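Local coordinates for protein S-adenosylmethionine-dependent methyltransferase (Clostridium acetobutylicum, PDB 1Y8C) that probably transfers a methyl group from S-adenosylmethionine to a substrate not yet identified, at residues D39-L44 with K60-V65. Sequence-based numbering, arbitrary orientation.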
ATOM      1  N   ASP A  39      15.215  13.377   6.142  1.00 60.43           N
ATOM      2  CA  ASP A  39      16.349  13.094   5.288  1.00 60.33           C
ATOM      3  C   ASP A  39      16.102  11.982   4.288  1.00 59.69           C
ATOM      4  O   ASP A  39      16.219  12.198   3.081  1.00 60.72           O
ATOM      5  CB  ASP A  39      17.578  12.751   6.118  1.00 62.00           C
ATOM      6  CG  ASP A  39      18.208  13.976   6.738  1.00 67.01           C
ATOM      7  OD1 ASP A  39      18.287  15.012   6.040  1.00 67.66           O
ATOM      8  OD2 ASP A  39      18.637  13.908   7.913  1.00 69.66           O
ATOM      9  N   ASP A  40      15.753  10.795   4.780  1.00 58.26           N
ATOM     10  CA  ASP A  40      15.549   9.654   3.897  1.00 55.84           C
ATOM     11  C   ASP A  40      14.189   8.972   3.965  1.00 54.47           C
ATOM     12  O   ASP A  40      13.713   8.563   5.031  1.00 53.32           O
ATOM     13  CB  ASP A  40      16.674   8.651   4.132  1.00 56.02           C
ATOM     14  CG  ASP A  40      18.029   9.244   3.825  1.00 59.59           C
ATOM     15  OD1 ASP A  40      18.314   9.493   2.627  1.00 60.22           O
ATOM     16  OD2 ASP A  40      18.806   9.490   4.779  1.00 58.85           O
ATOM     17  N   TYR A  41      13.588   8.844   2.785  1.00 54.16           N
ATOM     18  CA  TYR A  41      12.268   8.252   2.610  1.00 54.09           C
ATOM     19  C   TYR A  41      12.216   7.067   1.637  1.00 52.67           C
ATOM     20  O   TYR A  41      12.672   7.155   0.497  1.00 50.91           O
ATOM     21  CB  TYR A  41      11.285   9.337   2.132  1.00 53.61           C
ATOM     22  CG  TYR A  41       9.961   8.789   1.635  1.00 54.61           C
ATOM     23  CD1 TYR A  41       9.163   7.978   2.457  1.00 53.69           C
ATOM     24  CD2 TYR A  41       9.499   9.078   0.346  1.00 54.25           C
ATOM     25  CE1 TYR A  41       7.942   7.474   2.015  1.00 50.30           C
ATOM     26  CE2 TYR A  41       8.277   8.577  -0.110  1.00 52.11           C
ATOM     27  CZ  TYR A  41       7.504   7.774   0.737  1.00 52.43           C
ATOM     28  OH  TYR A  41       6.299   7.270   0.305  1.00 49.40           O
ATOM     29  N   LEU A  42      11.627   5.972   2.104  1.00 51.76           N
ATOM     30  CA  LEU A  42      11.462   4.759   1.315  1.00 51.58           C
ATOM     31  C   LEU A  42       9.988   4.361   1.234  1.00 51.95           C
ATOM     32  O   LEU A  42       9.306   4.167   2.257  1.00 51.37           O
ATOM     33  CB  LEU A  42      12.235   3.598   1.943  1.00 51.44           C
ATOM     34  CG  LEU A  42      11.938   2.203   1.365  1.00 50.17           C
ATOM     35  CD1 LEU A  42      12.629   2.056   0.017  1.00 50.83           C
ATOM     36  CD2 LEU A  42      12.416   1.123   2.320  1.00 47.36           C
ATOM     37  N   ASP A  43       9.499   4.226   0.015  1.00 51.76           N
ATOM     38  CA  ASP A  43       8.126   3.810  -0.177  1.00 52.45           C
ATOM     39  C   ASP A  43       8.134   2.430  -0.837  1.00 52.18           C
ATOM     40  O   ASP A  43       8.572   2.283  -1.976  1.00 50.68           O
ATOM     41  CB  ASP A  43       7.395   4.825  -1.048  1.00 55.79           C
ATOM     42  CG  ASP A  43       5.962   4.447  -1.283  1.00 61.37           C
ATOM     43  OD1 ASP A  43       5.393   3.747  -0.409  1.00 63.35           O
ATOM     44  OD2 ASP A  43       5.403   4.848  -2.330  1.00 62.30           O
ATOM     45  N   LEU A  44       7.675   1.423  -0.100  1.00 52.45           N
ATOM     46  CA  LEU A  44       7.612   0.044  -0.590  1.00 55.31           C
ATOM     47  C   LEU A  44       6.290  -0.162  -1.302  1.00 56.08           C
ATOM     48  O   LEU A  44       5.251   0.244  -0.792  1.00 60.58           O
ATOM     49  CB  LEU A  44       7.662  -0.943   0.570  1.00 52.78           C
ATOM     50  CG  LEU A  44       8.880  -0.924   1.469  1.00 52.14           C
ATOM     51  CD1 LEU A  44       8.572  -1.684   2.754  1.00 51.66           C
ATOM     52  CD2 LEU A  44      10.056  -1.525   0.731  1.00 49.37           C
ATOM     53  N   LYS A  60      14.967  14.627   1.385  1.00 65.77           N
ATOM     54  CA  LYS A  60      16.162  14.889   0.593  1.00 67.58           C
ATOM     55  C   LYS A  60      16.421  13.733  -0.356  1.00 67.36           C
ATOM     56  O   LYS A  60      16.686  13.944  -1.541  1.00 67.66           O
ATOM     57  CB  LYS A  60      17.391  15.076   1.482  1.00 68.87           C
ATOM     58  CG  LYS A  60      17.286  16.191   2.506  1.00 72.77           C
ATOM     59  CD  LYS A  60      18.679  16.730   2.860  1.00 77.57           C
ATOM     60  CE  LYS A  60      19.638  15.607   3.290  1.00 80.24           C
ATOM     61  NZ  LYS A  60      21.084  16.013   3.321  1.00 82.09           N
ATOM     62  N   ASN A  61      16.352  12.512   0.170  1.00 65.68           N
ATOM     63  CA  ASN A  61      16.587  11.322  -0.641  1.00 65.36           C
ATOM     64  C   ASN A  61      15.407  10.365  -0.557  1.00 64.43           C
ATOM     65  O   ASN A  61      14.922  10.052   0.533  1.00 64.78           O
ATOM     66  CB  ASN A  61      17.859  10.600  -0.188  1.00 65.69           C
ATOM     67  CG  ASN A  61      19.021  11.551   0.040  1.00 67.60           C
ATOM     68  OD1 ASN A  61      19.470  11.748   1.173  1.00 68.38           O
ATOM     69  ND2 ASN A  61      19.514  12.148  -1.040  1.00 67.35           N
ATOM     70  N   THR A  62      14.961   9.891  -1.714  1.00 62.63           N
ATOM     71  CA  THR A  62      13.834   8.980  -1.771  1.00 62.19           C
ATOM     72  C   THR A  62      14.123   7.712  -2.564  1.00 61.56           C
ATOM     73  O   THR A  62      14.815   7.734  -3.582  1.00 60.61           O
ATOM     74  CB  THR A  62      12.597   9.664  -2.404  1.00 62.44           C
ATOM     75  OG1 THR A  62      12.276  10.851  -1.674  1.00 64.89           O
ATOM     76  CG2 THR A  62      11.401   8.732  -2.388  1.00 60.77           C
ATOM     77  N   TRP A  63      13.583   6.603  -2.073  1.00 61.93           N
ATOM     78  CA  TRP A  63      13.708   5.313  -2.727  1.00 60.70           C
ATOM     79  C   TRP A  63      12.307   4.746  -2.886  1.00 58.85           C
ATOM     80  O   TRP A  63      11.510   4.759  -1.946  1.00 58.33           O
ATOM     81  CB  TRP A  63      14.548   4.361  -1.896  1.00 62.62           C
ATOM     82  CG  TRP A  63      15.988   4.601  -2.011  1.00 68.38           C
ATOM     83  CD1 TRP A  63      16.699   5.623  -1.455  1.00 69.95           C
ATOM     84  CD2 TRP A  63      16.925   3.795  -2.723  1.00 71.30           C
ATOM     85  NE1 TRP A  63      18.033   5.500  -1.770  1.00 70.33           N
ATOM     86  CE2 TRP A  63      18.199   4.384  -2.543  1.00 71.70           C
ATOM     87  CE3 TRP A  63      16.816   2.625  -3.483  1.00 72.32           C
ATOM     88  CZ2 TRP A  63      19.356   3.848  -3.115  1.00 74.28           C
ATOM     89  CZ3 TRP A  63      17.967   2.088  -4.050  1.00 74.32           C
ATOM     90  CH2 TRP A  63      19.222   2.697  -3.858  1.00 75.12           C
ATOM     91  N   ALA A  64      12.019   4.257  -4.084  1.00 56.81           N
ATOM     92  CA  ALA A  64      10.724   3.681  -4.407  1.00 56.27           C
ATOM     93  C   ALA A  64      10.948   2.260  -4.906  1.00 56.04           C
ATOM     94  O   ALA A  64      11.708   2.040  -5.851  1.00 55.83           O
ATOM     95  CB  ALA A  64      10.045   4.513  -5.480  1.00 54.74           C
ATOM     96  N   VAL A  65      10.283   1.299  -4.274  1.00 54.95           N
ATOM     97  CA  VAL A  65      10.428  -0.098  -4.640  1.00 53.59           C
ATOM     98  C   VAL A  65       9.086  -0.730  -4.970  1.00 54.66           C
ATOM     99  O   VAL A  65       8.097  -0.487  -4.293  1.00 55.41           O
ATOM    100  CB  VAL A  65      11.061  -0.885  -3.494  1.00 53.39           C
ATOM    101  CG1 VAL A  65      11.279  -2.318  -3.913  1.00 52.05           C
ATOM    102  CG2 VAL A  65      12.369  -0.230  -3.082  1.00 50.55           C
TER
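Tyr41 swings CG away from its own backbone N (chi1 168°), and Thr62 does the same with CG2, so the phenol ring and the methyl group run side by side off the same face of the sheet, CD2 of Tyr41 lying 3.3 Å from CG2 of Thr62. They belong to parallel strands 40-44 and 61-65, the first beta-alpha-beta unit of a Rossmann-like methyltransferase domain, joined through helix 52-55, which packs on both side chains. Tyr41 OH reaches on to Thr106 OG1 in strand 104-107, the other neighbour of strand 40-44. Backbone bonds zip the pair together in parallel register: Tyr41 N to Asn61 O, Trp63 N to Tyr41 O (2.8 Å), Asp43 N to Trp63 O and Val65 N to Asp43 O. At the N-terminal end Asp39 O takes Asn61 N at 2.9 Å and, more weakly, Lys60 N. Beside it Lys60 bends at chi3 (-53°), its CE coming 3.1 Å from Asp39 OD1 while the ammonium NZ stays 4.0 Å from that oxygen. On the face of Leu42 and Trp63, the buried carboxylate of Asp40 is met by salt bridges from OD2 to Lys133 and from OD1 to Arg100, which probably stabilise its negative charge. Farther along that face, the Leu42 methyl CD1 touches two residues of the neighbouring strand, 3.6 Å from CB of Trp63 and 3.9 Å from CG2 of Val65.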